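PDB 5MDM: glycoprotein from Chandipura virus, which probably attaches the virus to host receptors and, on acidification in the endosome, changes conformation to fuse viral and endosomal membranes. Local coordinates for residues L36-F41 with T186-Y191; K195-G200 with T242-K247; K207-M212 with N232-S237; T217-Y222 with H248-F253. One frame throughout, in Å; residues are numbered along the deposited sequence.

Contact 1: L36-F41 with T186-Y191. With SO4 (sulfate ion), chain G.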
loop_
_atom_site.group_PDB
_atom_site.type_symbol
_atom_site.label_atom_id
_atom_site.label_comp_id
_atom_site.label_asym_id
_atom_site.label_seq_id
_atom_site.Cartn_x
_atom_site.Cartn_y
_atom_site.Cartn_z
ATOM N N LEU A 36 -8.444 -30.844 25.069
ATOM C CA LEU A 36 -8.428 -30.401 23.679
ATOM C C LEU A 36 -7.914 -31.461 22.712
ATOM O O LEU A 36 -6.890 -32.103 22.942
ATOM C CB LEU A 36 -7.656 -29.085 23.518
ATOM C CG LEU A 36 -8.515 -27.810 23.496
ATOM C CD1 LEU A 36 -9.395 -27.768 22.258
ATOM C CD2 LEU A 36 -9.373 -27.684 24.748
ATOM N N GLN A 37 -8.663 -31.632 21.631
ATOM C CA GLN A 37 -8.338 -32.564 20.569
ATOM C C GLN A 37 -8.240 -31.770 19.276
ATOM O O GLN A 37 -9.007 -30.832 19.062
ATOM C CB GLN A 37 -9.448 -33.608 20.447
ATOM C CG GLN A 37 -9.306 -34.545 19.266
ATOM C CD GLN A 37 -8.162 -35.515 19.441
ATOM O OE1 GLN A 37 -8.126 -36.282 20.408
ATOM N NE2 GLN A 37 -7.214 -35.486 18.510
ATOM N N GLU A 38 -7.293 -32.129 18.417
ATOM C CA GLU A 38 -7.166 -31.463 17.129
ATOM C C GLU A 38 -7.356 -32.423 15.959
ATOM O O GLU A 38 -6.977 -33.588 16.026
ATOM C CB GLU A 38 -5.821 -30.760 17.009
ATOM C CG GLU A 38 -5.734 -29.453 17.763
ATOM C CD GLU A 38 -4.415 -28.743 17.533
ATOM O OE1 GLU A 38 -4.240 -27.626 18.060
ATOM O OE2 GLU A 38 -3.552 -29.301 16.822
ATOM N N GLU A 39 -7.962 -31.918 14.893
ATOM C CA GLU A 39 -8.145 -32.671 13.664
ATOM C C GLU A 39 -8.033 -31.711 12.493
ATOM O O GLU A 39 -8.576 -30.604 12.531
ATOM C CB GLU A 39 -9.513 -33.349 13.629
ATOM C CG GLU A 39 -9.646 -34.577 14.506
ATOM C CD GLU A 39 -11.031 -35.187 14.431
ATOM O OE1 GLU A 39 -11.575 -35.292 13.313
ATOM O OE2 GLU A 39 -11.580 -35.551 15.490
ATOM N N SER A 40 -7.331 -32.139 11.450
ATOM C CA SER A 40 -7.109 -31.287 10.293
ATOM C C SER A 40 -7.788 -31.836 9.047
ATOM O O SER A 40 -7.995 -33.043 8.914
ATOM C CB SER A 40 -5.613 -31.127 10.036
ATOM O OG SER A 40 -4.950 -30.616 11.177
ATOM N N PHE A 41 -8.136 -30.936 8.135
ATOM C CA PHE A 41 -8.682 -31.333 6.845
ATOM C C PHE A 41 -8.080 -30.494 5.718
ATOM O O PHE A 41 -7.748 -29.323 5.916
ATOM C CB PHE A 41 -10.213 -31.250 6.847
ATOM C CG PHE A 41 -10.751 -29.877 7.103
ATOM C CD1 PHE A 41 -11.091 -29.043 6.044
ATOM C CD2 PHE A 41 -10.931 -29.418 8.402
ATOM C CE1 PHE A 41 -11.594 -27.764 6.276
ATOM C CE2 PHE A 41 -11.432 -28.135 8.646
ATOM C CZ PHE A 41 -11.765 -27.310 7.580
ATOM N N THR A 186 -3.940 -26.604 4.859
ATOM C CA THR A 186 -4.398 -27.476 5.925
ATOM C C THR A 186 -5.103 -26.611 6.958
ATOM O O THR A 186 -4.516 -25.668 7.505
ATOM C CB THR A 186 -3.244 -28.236 6.588
ATOM O OG1 THR A 186 -2.672 -29.145 5.645
ATOM C CG2 THR A 186 -3.744 -29.024 7.779
ATOM N N VAL A 187 -6.375 -26.910 7.190
ATOM C CA VAL A 187 -7.129 -26.247 8.242
ATOM C C VAL A 187 -7.287 -27.221 9.394
ATOM O O VAL A 187 -7.644 -28.374 9.191
ATOM C CB VAL A 187 -8.505 -25.771 7.753
ATOM C CG1 VAL A 187 -9.319 -25.231 8.911
ATOM C CG2 VAL A 187 -8.336 -24.705 6.690
ATOM N N THR A 188 -6.991 -26.756 10.601
ATOM C CA THR A 188 -7.042 -27.596 11.787
ATOM C C THR A 188 -8.190 -27.196 12.697
ATOM O O THR A 188 -8.399 -26.013 12.976
ATOM C CB THR A 188 -5.746 -27.499 12.584
ATOM O OG1 THR A 188 -4.652 -27.937 11.771
ATOM C CG2 THR A 188 -5.831 -28.355 13.829
ATOM N N VAL A 189 -8.933 -28.197 13.156
ATOM C CA VAL A 189 -10.062 -27.989 14.044
ATOM C C VAL A 189 -9.665 -28.385 15.456
ATOM O O VAL A 189 -9.183 -29.489 15.677
ATOM C CB VAL A 189 -11.258 -28.861 13.615
ATOM C CG1 VAL A 189 -12.393 -28.725 14.601
ATOM C CG2 VAL A 189 -11.724 -28.484 12.223
ATOM N N ALA A 190 -9.862 -27.485 16.411
ATOM C CA ALA A 190 -9.625 -27.799 17.818
ATOM C C ALA A 190 -10.941 -27.792 18.591
ATOM O O ALA A 190 -11.746 -26.871 18.467
ATOM C CB ALA A 190 -8.648 -26.815 18.429
ATOM N N TYR A 191 -11.159 -28.826 19.390
ATOM C CA TYR A 191 -12.417 -28.952 20.103
ATOM C C TYR A 191 -12.255 -29.742 21.387
ATOM O O TYR A 191 -11.287 -30.484 21.547
ATOM C CB TYR A 191 -13.460 -29.624 19.215
ATOM C CG TYR A 191 -13.097 -31.026 18.778
ATOM C CD1 TYR A 191 -13.511 -32.131 19.504
ATOM C CD2 TYR A 191 -12.353 -31.242 17.628
ATOM C CE1 TYR A 191 -13.187 -33.409 19.099
ATOM C CE2 TYR A 191 -12.023 -32.514 17.218
ATOM C CZ TYR A 191 -12.442 -33.594 17.953
ATOM O OH TYR A 191 -12.115 -34.864 17.541
HETATM S S SO4 G . -0.019 -26.073 5.080
HETATM O O1 SO4 G . -1.256 -25.813 4.350
HETATM O O2 SO4 G . -0.014 -25.337 6.332
HETATM O O3 SO4 G . 0.096 -27.494 5.397
HETATM O O4 SO4 G . 1.096 -25.647 4.245
#
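The ring of F41 lies against V187, whose CB sits over one face 4.0 Å from the ring centroid, while V189 meets the rim, its CG2 close to the ring plane and 3.6 Å from F41 CE2. With chi1 at 61°, F41 CG falls between its backbone N and carbonyl carbon, and this brings the ring alongside V187. Y191 adopts the same first torsion from the other strand and receives Q37, whose CB stands over the ring face 4.1 Å from the centroid. These side chains share one face of an antiparallel pairing in which Q37-Y191, E39-V189 and F41-V187 are hydrogen-bonded pairs, alternating with the non-hydrogen-bonded E38-A190 and S40-T188. The pairing joins strand 36-49 to strand 180-192, an outer and an inner member of a four-stranded sheet. Farther out, the E39 carboxylate accepts a hydrogen bond from Q245 N. On the reverse face, S40 OG and T188 OG1 share a hydrogen bond of 2.8 Å, and E38 directs its extended chain to a salt bridge with K205. At the T186 end, O1 and O3 of a sulfate, probably from the crystallisation liquor, accept hydrogen bonds from T186 N (2.8 Å) and T186 OG1 (3.2 Å).

Contact 2: K195-G200 with T242-K247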
loop_
_atom_site.group_PDB
_atom_site.type_symbol
_atom_site.label_atom_id
_atom_site.label_comp_id
_atom_site.label_asym_id
_atom_site.label_seq_id
_atom_site.Cartn_x
_atom_site.Cartn_y
_atom_site.Cartn_z
ATOM N N LYS A 195 -16.714 -33.267 25.300
ATOM C CA LYS A 195 -18.041 -32.790 24.925
ATOM C C LYS A 195 -18.411 -33.211 23.506
ATOM O O LYS A 195 -17.558 -33.638 22.728
ATOM C CB LYS A 195 -18.120 -31.264 25.041
ATOM C CG LYS A 195 -17.607 -30.703 26.358
ATOM C CD LYS A 195 -17.746 -29.187 26.416
ATOM C CE LYS A 195 -17.406 -28.656 27.806
ATOM N NZ LYS A 195 -17.766 -27.219 27.985
ATOM N N GLU A 196 -19.693 -33.088 23.181
ATOM C CA GLU A 196 -20.187 -33.350 21.836
ATOM C C GLU A 196 -19.772 -32.216 20.904
ATOM O O GLU A 196 -19.928 -31.042 21.241
ATOM C CB GLU A 196 -21.711 -33.474 21.860
ATOM C CG GLU A 196 -22.347 -33.771 20.514
ATOM C CD GLU A 196 -22.097 -35.191 20.055
ATOM O OE1 GLU A 196 -23.084 -35.924 19.827
ATOM O OE2 GLU A 196 -20.916 -35.573 19.918
ATOM N N ILE A 197 -19.245 -32.565 19.734
ATOM C CA ILE A 197 -18.764 -31.567 18.783
ATOM C C ILE A 197 -19.880 -30.630 18.304
ATOM O O ILE A 197 -20.958 -31.076 17.907
ATOM C CB ILE A 197 -18.045 -32.228 17.573
ATOM C CG1 ILE A 197 -17.432 -31.172 16.655
ATOM C CG2 ILE A 197 -18.984 -33.130 16.797
ATOM C CD1 ILE A 197 -15.998 -30.851 16.978
ATOM N N ALA A 198 -19.620 -29.327 18.367
ATOM C CA ALA A 198 -20.579 -28.320 17.919
ATOM C C ALA A 198 -19.866 -27.032 17.514
ATOM O O ALA A 198 -18.764 -26.746 17.985
ATOM C CB ALA A 198 -21.598 -28.042 19.002
ATOM N N ALA A 199 -20.510 -26.256 16.648
ATOM C CA ALA A 199 -19.907 -25.049 16.085
ATOM C C ALA A 199 -19.321 -24.109 17.137
ATOM O O ALA A 199 -18.288 -23.482 16.909
ATOM C CB ALA A 199 -20.921 -24.309 15.223
ATOM N N GLY A 200 -19.979 -24.023 18.288
ATOM C CA GLY A 200 -19.560 -23.117 19.338
ATOM C C GLY A 200 -18.329 -23.596 20.076
ATOM O O GLY A 200 -17.605 -22.797 20.672
ATOM N N THR A 242 -16.170 -34.207 4.775
ATOM C CA THR A 242 -15.190 -34.104 5.855
ATOM C C THR A 242 -15.799 -34.294 7.238
ATOM O O THR A 242 -16.706 -33.559 7.641
ATOM C CB THR A 242 -14.434 -32.771 5.816
ATOM O OG1 THR A 242 -13.598 -32.737 4.656
ATOM C CG2 THR A 242 -13.573 -32.620 7.056
ATOM N N ARG A 243 -15.283 -35.286 7.956
ATOM C CA ARG A 243 -15.774 -35.610 9.287
ATOM C C ARG A 243 -14.824 -35.152 10.392
ATOM O O ARG A 243 -13.607 -35.241 10.255
ATOM C CB ARG A 243 -16.028 -37.112 9.415
ATOM C CG ARG A 243 -17.096 -37.654 8.475
ATOM C CD ARG A 243 -17.230 -39.165 8.614
ATOM N NE ARG A 243 -18.345 -39.700 7.835
ATOM C CZ ARG A 243 -18.773 -40.959 7.903
ATOM N NH1 ARG A 243 -18.178 -41.823 8.717
ATOM N NH2 ARG A 243 -19.798 -41.356 7.157
ATOM N N ILE A 244 -15.401 -34.652 11.480
ATOM C CA ILE A 244 -14.659 -34.291 12.679
ATOM C C ILE A 244 -15.382 -34.941 13.842
ATOM O O ILE A 244 -16.604 -34.829 13.949
ATOM C CB ILE A 244 -14.626 -32.767 12.895
ATOM C CG1 ILE A 244 -13.820 -32.082 11.788
ATOM C CG2 ILE A 244 -14.052 -32.428 14.263
ATOM C CD1 ILE A 244 -12.363 -32.496 11.724
ATOM N N GLN A 245 -14.629 -35.617 14.707
ATOM C CA GLN A 245 -15.206 -36.465 15.751
ATOM C C GLN A 245 -16.210 -37.421 15.125
ATOM O O GLN A 245 -17.319 -37.596 15.627
ATOM C CB GLN A 245 -15.867 -35.638 16.858
ATOM C CG GLN A 245 -16.042 -36.401 18.167
ATOM C CD GLN A 245 -16.693 -35.568 19.252
ATOM O OE1 GLN A 245 -17.806 -35.069 19.084
ATOM N NE2 GLN A 245 -15.998 -35.413 20.374
ATOM N N GLU A 246 -15.801 -38.009 14.001
ATOM C CA GLU A 246 -16.592 -38.988 13.260
ATOM C C GLU A 246 -17.990 -38.492 12.890
ATOM O O GLU A 246 -18.934 -39.270 12.795
ATOM C CB GLU A 246 -16.648 -40.319 14.016
ATOM C CG GLU A 246 -15.295 -41.009 14.122
ATOM C CD GLU A 246 -15.346 -42.290 14.933
ATOM O OE1 GLU A 246 -14.265 -42.821 15.265
ATOM O OE2 GLU A 246 -16.460 -42.768 15.237
ATOM N N LYS A 247 -18.114 -37.189 12.679
ATOM C CA LYS A 247 -19.378 -36.602 12.256
ATOM C C LYS A 247 -19.102 -35.567 11.180
ATOM O O LYS A 247 -18.076 -34.886 11.222
ATOM C CB LYS A 247 -20.086 -35.926 13.436
ATOM C CG LYS A 247 -20.464 -36.853 14.578
ATOM C CD LYS A 247 -20.841 -36.049 15.807
ATOM C CE LYS A 247 -21.805 -34.924 15.448
ATOM N NZ LYS A 247 -22.068 -34.005 16.593
#
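Q245 and I197 run antiparallel alongside each other, and the course of the glutamine illustrates how one amide can meet a loop through both its oxygen and its nitrogen. At the root, Q245 CB touches the CG2 methyl of I197 at 4.0 Å. CG lies anti to the backbone N (chi1 -160°) and the chain runs on extended, so that the amide arrives level with the backbone of 195-197. There Q245 CD comes 4.0 Å from I197 N. OE1 accepts the hydrogen bond from I197 N over 3.0 Å, a somewhat bent bond (143° at the hydrogen) whose donor is tilted out of the carbonyl plane. At the other branch, NE2 gives a weak bond to K195 O, 3.3 Å long, so one amide engages both a donor and an acceptor of the same loop. K247 approaches alongside: its CD lies 3.6 Å from I197 CG2, and a bend at chi3 carries NZ to a weak bond with I197 O and a long salt bridge to E196 OE2 (3.9 Å). Beneath, I197 CD1 meets I244 CG2 at 3.7 Å. I244 and K247 are doubly hydrogen-bonded through their backbones, closing a two-residue beta-hairpin turn in which Q245 and E246 both have positive phi. This hairpin lies over the connection between strands 180-192 and 202-205; I197 packs on L252, and I244 on V189 of strand 180-192 and on L249.

Contact 3: K207-M212 with N232-S237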
loop_
_atom_site.group_PDB
_atom_site.type_symbol
_atom_site.label_atom_id
_atom_site.label_comp_id
_atom_site.label_asym_id
_atom_site.label_seq_id
_atom_site.Cartn_x
_atom_site.Cartn_y
_atom_site.Cartn_z
ATOM N N LYS A 207 -2.301 -21.747 8.619
ATOM C CA LYS A 207 -1.080 -20.954 8.539
ATOM C C LYS A 207 -1.423 -19.491 8.282
ATOM O O LYS A 207 -0.578 -18.608 8.424
ATOM C CB LYS A 207 -0.123 -21.510 7.469
ATOM C CG LYS A 207 -0.470 -21.180 6.020
ATOM C CD LYS A 207 -0.235 -22.386 5.140
ATOM C CE LYS A 207 0.376 -22.021 3.798
ATOM N NZ LYS A 207 1.852 -22.260 3.788
ATOM N N TYR A 208 -2.683 -19.251 7.928
ATOM C CA TYR A 208 -3.166 -17.928 7.564
ATOM C C TYR A 208 -4.234 -17.427 8.527
ATOM O O TYR A 208 -4.632 -16.266 8.476
ATOM C CB TYR A 208 -3.784 -17.998 6.175
ATOM C CG TYR A 208 -2.806 -18.286 5.073
ATOM C CD1 TYR A 208 -1.561 -17.678 5.046
ATOM C CD2 TYR A 208 -3.135 -19.157 4.051
ATOM C CE1 TYR A 208 -0.670 -17.936 4.029
ATOM C CE2 TYR A 208 -2.249 -19.420 3.032
ATOM C CZ TYR A 208 -1.019 -18.807 3.028
ATOM O OH TYR A 208 -0.132 -19.071 2.021
ATOM N N HIS A 209 -4.717 -18.313 9.388
ATOM C CA HIS A 209 -5.842 -17.990 10.248
ATOM C C HIS A 209 -5.559 -18.292 11.707
ATOM O O HIS A 209 -5.369 -19.441 12.092
ATOM C CB HIS A 209 -7.082 -18.740 9.783
ATOM C CG HIS A 209 -7.411 -18.503 8.345
ATOM N ND1 HIS A 209 -6.991 -19.345 7.340
ATOM C CD2 HIS A 209 -8.099 -17.508 7.741
ATOM C CE1 HIS A 209 -7.417 -18.885 6.177
ATOM N NE2 HIS A 209 -8.091 -17.771 6.392
ATOM N N SER A 210 -5.546 -17.244 12.520
ATOM C CA SER A 210 -5.197 -17.378 13.925
ATOM C C SER A 210 -6.432 -17.487 14.794
ATOM O O SER A 210 -7.233 -16.557 14.847
ATOM C CB SER A 210 -4.358 -16.185 14.379
ATOM O OG SER A 210 -4.269 -16.146 15.792
ATOM N N HIS A 211 -6.565 -18.630 15.465
ATOM C CA HIS A 211 -7.611 -18.880 16.461
ATOM C C HIS A 211 -8.958 -18.294 16.057
ATOM O O HIS A 211 -9.380 -17.263 16.572
ATOM C CB HIS A 211 -7.186 -18.359 17.842
ATOM C CG HIS A 211 -8.104 -18.770 18.951
ATOM N ND1 HIS A 211 -7.910 -19.916 19.692
ATOM C CD2 HIS A 211 -9.230 -18.194 19.437
ATOM C CE1 HIS A 211 -8.875 -20.027 20.588
ATOM N NE2 HIS A 211 -9.689 -18.995 20.455
ATOM N N MET A 212 -9.621 -18.953 15.120
ATOM C CA MET A 212 -10.840 -18.410 14.533
ATOM C C MET A 212 -12.078 -19.073 15.138
ATOM O O MET A 212 -12.270 -20.282 15.025
ATOM C CB MET A 212 -10.799 -18.569 13.009
ATOM C CG MET A 212 -11.295 -17.357 12.235
ATOM S SD MET A 212 -10.487 -15.754 12.502
ATOM C CE MET A 212 -8.819 -16.109 11.953
ATOM N N ASN A 232 -13.562 -13.181 10.703
ATOM C CA ASN A 232 -12.819 -12.093 10.076
ATOM C C ASN A 232 -13.181 -11.930 8.600
ATOM O O ASN A 232 -12.537 -11.186 7.866
ATOM C CB ASN A 232 -11.309 -12.279 10.264
ATOM C CG ASN A 232 -10.742 -13.386 9.404
ATOM O OD1 ASN A 232 -11.450 -14.308 9.007
ATOM N ND2 ASN A 232 -9.450 -13.297 9.110
ATOM N N GLY A 233 -14.213 -12.643 8.166
ATOM C CA GLY A 233 -14.712 -12.483 6.818
ATOM C C GLY A 233 -13.943 -13.260 5.779
ATOM O O GLY A 233 -14.270 -13.205 4.593
ATOM N N GLU A 234 -12.920 -13.984 6.216
ATOM C CA GLU A 234 -12.158 -14.837 5.312
ATOM C C GLU A 234 -12.807 -16.217 5.180
ATOM O O GLU A 234 -13.600 -16.627 6.025
ATOM C CB GLU A 234 -10.707 -14.935 5.770
ATOM C CG GLU A 234 -10.018 -13.587 5.829
ATOM C CD GLU A 234 -8.533 -13.704 6.055
ATOM O OE1 GLU A 234 -8.064 -14.824 6.327
ATOM O OE2 GLU A 234 -7.829 -12.680 5.958
ATOM N N TRP A 235 -12.471 -16.932 4.116
ATOM C CA TRP A 235 -13.218 -18.134 3.758
ATOM C C TRP A 235 -12.288 -19.307 3.454
ATOM O O TRP A 235 -11.279 -19.160 2.766
ATOM C CB TRP A 235 -14.104 -17.820 2.547
ATOM C CG TRP A 235 -14.969 -18.928 2.049
ATOM C CD1 TRP A 235 -16.289 -19.132 2.338
ATOM C CD2 TRP A 235 -14.597 -19.962 1.132
ATOM N NE1 TRP A 235 -16.755 -20.241 1.677
ATOM C CE2 TRP A 235 -15.736 -20.768 0.928
ATOM C CE3 TRP A 235 -13.412 -20.291 0.471
ATOM C CZ2 TRP A 235 -15.721 -21.881 0.087
ATOM C CZ3 TRP A 235 -13.400 -21.401 -0.360
ATOM C CH2 TRP A 235 -14.548 -22.180 -0.545
ATOM N N VAL A 236 -12.616 -20.476 3.978
ATOM C CA VAL A 236 -11.886 -21.671 3.575
ATOM C C VAL A 236 -12.885 -22.701 3.086
ATOM O O VAL A 236 -14.039 -22.685 3.496
ATOM C CB VAL A 236 -11.010 -22.261 4.708
ATOM C CG1 VAL A 236 -9.994 -21.231 5.190
ATOM C CG2 VAL A 236 -11.873 -22.767 5.855
ATOM N N SER A 237 -12.448 -23.587 2.200
ATOM C CA SER A 237 -13.344 -24.573 1.623
ATOM C C SER A 237 -13.510 -25.763 2.558
ATOM O O SER A 237 -12.568 -26.163 3.241
ATOM C CB SER A 237 -12.814 -25.032 0.269
ATOM O OG SER A 237 -11.547 -25.636 0.413
#
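H209 and E234 are brought together by matching first torsions, chi1 -55° and -59°, each placing CG beside the backbone N and anti to the carbonyl carbon. The glutamate chain then runs extended until OE1 lies 2.9 Å from H209 NE2, with carboxylate and imidazole planes nearly perpendicular (84°). The V236 side chain passes beside the same ring, directed the other way, its CG1 3.6 Å from H209 CE1. M212, bent at chi2 and chi3, curls across N232 at about a right angle; its SD is 3.9 Å from N232 OD1 and its CE 4.0 Å from N232 ND2. That OD1 also accepts from E234 N (3.2 Å), the donor standing well above the carbonyl plane, which makes an Asx turn spanning G233. Second-shell hydrogen bonds fix the polar ends: H209 ND1 pairs with S206 OG, E234 OE2 accepts from L266 N, and N232 ND2 reaches I395 O. The loop between strands 202-205 and 212-213 thus lies against the beginning of strand 235-237, with F230 meeting the H209 ring edge-to-face and touching M212 and V236 as well, L185 of strand 180-192 and T45 of strand 36-49 packed on H209, and S43 and T45 on V236.

Contact 4: T217-Y222 with H248-F253; sequences TCRLSY and HLLPLF
R219 and L250 cross at about a right angle, the aliphatic part of the arginine lying on the leucine: R219 CG is 3.6 Å from L250 CD1, and R219 CD is equally far from L250 CG. A bend at chi3 (76°) swings the guanidinium toward the following turn, where L250 O lies at its edge, near its plane, and R219 NH1 is 3.3 Å from F253 O. F253 in turn presents its ring edge to the other strand end, with CD2 3.3 Å from T217 O near the ring plane and 4.0 Å from T217 CG2. Behind this shell, the 3-10 turn at 250-252 sets both L250 and F253; L252 N bonds to L249 O, and F253 N to L250 O at 3.1 Å. Strand 218-222 is the outermost of a three-stranded antiparallel sheet, and the chain at 254-256 is bonded along R219 through backbone bonds to K254 and C256, beside the C218-C256 disulfide. T217 OG1 is hydrogen-bonded to E213 O. Chemically the contact is mixed: an arginine's aliphatic part on a leucine, a ring edge at a carbonyl oxygen, and no clear hydrogen bond between the segments. R219 has a weak, long ion pair with E255; firmer attachment comes from the neighbouring covalent bridge and backbone bonds.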
loop_
_atom_site.group_PDB
_atom_site.type_symbol
_atom_site.label_atom_id
_atom_site.label_comp_id
_atom_site.label_asym_id
_atom_site.label_seq_id
_atom_site.Cartn_x
_atom_site.Cartn_y
_atom_site.Cartn_z
ATOM N N THR A 217 -18.575 -18.477 13.129
ATOM C CA THR A 217 -18.250 -18.967 11.792
ATOM C C THR A 217 -19.500 -19.488 11.101
ATOM O O THR A 217 -20.237 -20.286 11.674
ATOM C CB THR A 217 -17.215 -20.101 11.853
ATOM O OG1 THR A 217 -15.988 -19.589 12.381
ATOM C CG2 THR A 217 -16.964 -20.692 10.465
ATOM N N CYS A 218 -19.737 -19.048 9.869
ATOM C CA CYS A 218 -20.965 -19.439 9.175
ATOM C C CYS A 218 -20.674 -20.130 7.844
ATOM O O CYS A 218 -19.608 -19.950 7.267
ATOM C CB CYS A 218 -21.892 -18.232 8.981
ATOM S SG CYS A 218 -21.094 -16.788 8.247
ATOM N N ARG A 219 -21.627 -20.926 7.368
ATOM C CA ARG A 219 -21.463 -21.694 6.133
ATOM C C ARG A 219 -21.777 -20.843 4.901
ATOM O O ARG A 219 -22.750 -20.088 4.892
ATOM C CB ARG A 219 -22.387 -22.906 6.172
ATOM C CG ARG A 219 -22.030 -24.007 5.206
ATOM C CD ARG A 219 -22.921 -25.225 5.423
ATOM N NE ARG A 219 -24.262 -25.047 4.873
ATOM C CZ ARG A 219 -25.367 -25.486 5.463
ATOM N NH1 ARG A 219 -25.281 -26.118 6.624
ATOM N NH2 ARG A 219 -26.553 -25.291 4.899
ATOM N N LEU A 220 -20.956 -20.960 3.862
ATOM C CA LEU A 220 -21.146 -20.160 2.649
ATOM C C LEU A 220 -20.537 -20.849 1.436
ATOM O O LEU A 220 -19.453 -21.437 1.508
ATOM C CB LEU A 220 -20.556 -18.754 2.823
ATOM C CG LEU A 220 -20.716 -17.703 1.718
ATOM C CD1 LEU A 220 -20.681 -16.322 2.330
ATOM C CD2 LEU A 220 -19.622 -17.809 0.677
ATOM N N SER A 221 -21.248 -20.770 0.319
ATOM C CA SER A 221 -20.788 -21.367 -0.924
ATOM C C SER A 221 -20.080 -20.313 -1.749
ATOM O O SER A 221 -20.674 -19.303 -2.126
ATOM C CB SER A 221 -21.960 -21.937 -1.715
ATOM O OG SER A 221 -21.504 -22.575 -2.897
ATOM N N TYR A 222 -18.807 -20.552 -2.029
ATOM C CA TYR A 222 -17.991 -19.568 -2.722
ATOM C C TYR A 222 -17.292 -20.185 -3.925
ATOM O O TYR A 222 -16.633 -21.219 -3.808
ATOM C CB TYR A 222 -16.958 -18.977 -1.766
ATOM C CG TYR A 222 -16.231 -17.786 -2.324
ATOM C CD1 TYR A 222 -16.892 -16.587 -2.537
ATOM C CD2 TYR A 222 -14.881 -17.857 -2.633
ATOM C CE1 TYR A 222 -16.233 -15.488 -3.044
ATOM C CE2 TYR A 222 -14.211 -16.760 -3.142
ATOM C CZ TYR A 222 -14.893 -15.579 -3.345
ATOM O OH TYR A 222 -14.234 -14.486 -3.852
ATOM N N HIS A 248 -20.017 -35.464 10.220
ATOM C CA HIS A 248 -19.986 -34.410 9.209
ATOM C C HIS A 248 -19.718 -33.017 9.814
ATOM O O HIS A 248 -20.490 -32.525 10.639
ATOM C CB HIS A 248 -21.320 -34.407 8.471
ATOM C CG HIS A 248 -22.502 -34.600 9.373
ATOM N ND1 HIS A 248 -22.945 -35.846 9.765
ATOM C CD2 HIS A 248 -23.324 -33.705 9.973
ATOM C CE1 HIS A 248 -23.990 -35.711 10.561
ATOM N NE2 HIS A 248 -24.244 -34.422 10.702
ATOM N N LEU A 249 -18.623 -32.384 9.401
ATOM C CA LEU A 249 -18.215 -31.106 9.987
ATOM C C LEU A 249 -19.016 -29.910 9.468
ATOM O O LEU A 249 -19.425 -29.043 10.241
ATOM C CB LEU A 249 -16.716 -30.863 9.770
ATOM C CG LEU A 249 -16.225 -29.468 10.172
ATOM C CD1 LEU A 249 -16.426 -29.241 11.662
ATOM C CD2 LEU A 249 -14.771 -29.241 9.774
ATOM N N LEU A 250 -19.218 -29.868 8.156
ATOM C CA LEU A 250 -19.897 -28.747 7.506
ATOM C C LEU A 250 -21.315 -28.419 8.023
ATOM O O LEU A 250 -21.614 -27.251 8.292
ATOM C CB LEU A 250 -19.898 -28.940 5.984
ATOM C CG LEU A 250 -20.397 -27.780 5.125
ATOM C CD1 LEU A 250 -19.506 -26.563 5.287
ATOM C CD2 LEU A 250 -20.461 -28.195 3.673
ATOM N N PRO A 251 -22.190 -29.434 8.173
ATOM C CA PRO A 251 -23.559 -29.129 8.613
ATOM C C PRO A 251 -23.669 -28.514 10.011
ATOM O O PRO A 251 -24.739 -28.022 10.370
ATOM C CB PRO A 251 -24.235 -30.501 8.599
ATOM C CG PRO A 251 -23.459 -31.283 7.617
ATOM C CD PRO A 251 -22.054 -30.860 7.828
ATOM N N LEU A 252 -22.587 -28.539 10.780
ATOM C CA LEU A 252 -22.580 -27.964 12.117
ATOM C C LEU A 252 -22.704 -26.445 12.092
ATOM O O LEU A 252 -22.898 -25.821 13.138
ATOM C CB LEU A 252 -21.291 -28.345 12.840
ATOM C CG LEU A 252 -21.275 -29.561 13.763
ATOM C CD1 LEU A 252 -21.858 -30.751 13.066
ATOM C CD2 LEU A 252 -19.846 -29.845 14.212
ATOM N N PHE A 253 -22.585 -25.854 10.906
ATOM C CA PHE A 253 -22.508 -24.399 10.792
ATOM C C PHE A 253 -23.713 -23.790 10.095
ATOM O O PHE A 253 -24.142 -24.262 9.046
ATOM C CB PHE A 253 -21.207 -23.980 10.099
ATOM C CG PHE A 253 -19.981 -24.378 10.853
ATOM C CD1 PHE A 253 -19.402 -25.617 10.650
ATOM C CD2 PHE A 253 -19.421 -23.526 11.787
ATOM C CE1 PHE A 253 -18.280 -25.995 11.356
ATOM C CE2 PHE A 253 -18.297 -23.898 12.492
ATOM C CZ PHE A 253 -17.727 -25.135 12.279
#

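In the fold
The contacts cluster around the sheet that includes strands 36-49 and 180-192. Contacts 1 and 2 are centred 10 Å apart, and Y191 of contact 1 touches I197 and I244 of contact 2. Contact 4 joins them through L249: its CD2 packs on F41, V189 and I244, and its N is 2.9 Å from T242 O, a probable hydrogen bond. Contact 3 approaches contact 1 through S237 O, 3.6 Å from F41 CE1, and through V236 against V187; it meets contact 4 by W235, whose NE1 probably bonds to L220 O. The sulfate bonded by T186 in contact 1 also has a weak, long ion pair with K207 of contact 3. Residues 242-253 belong to a region implicated in trimerization by similarity.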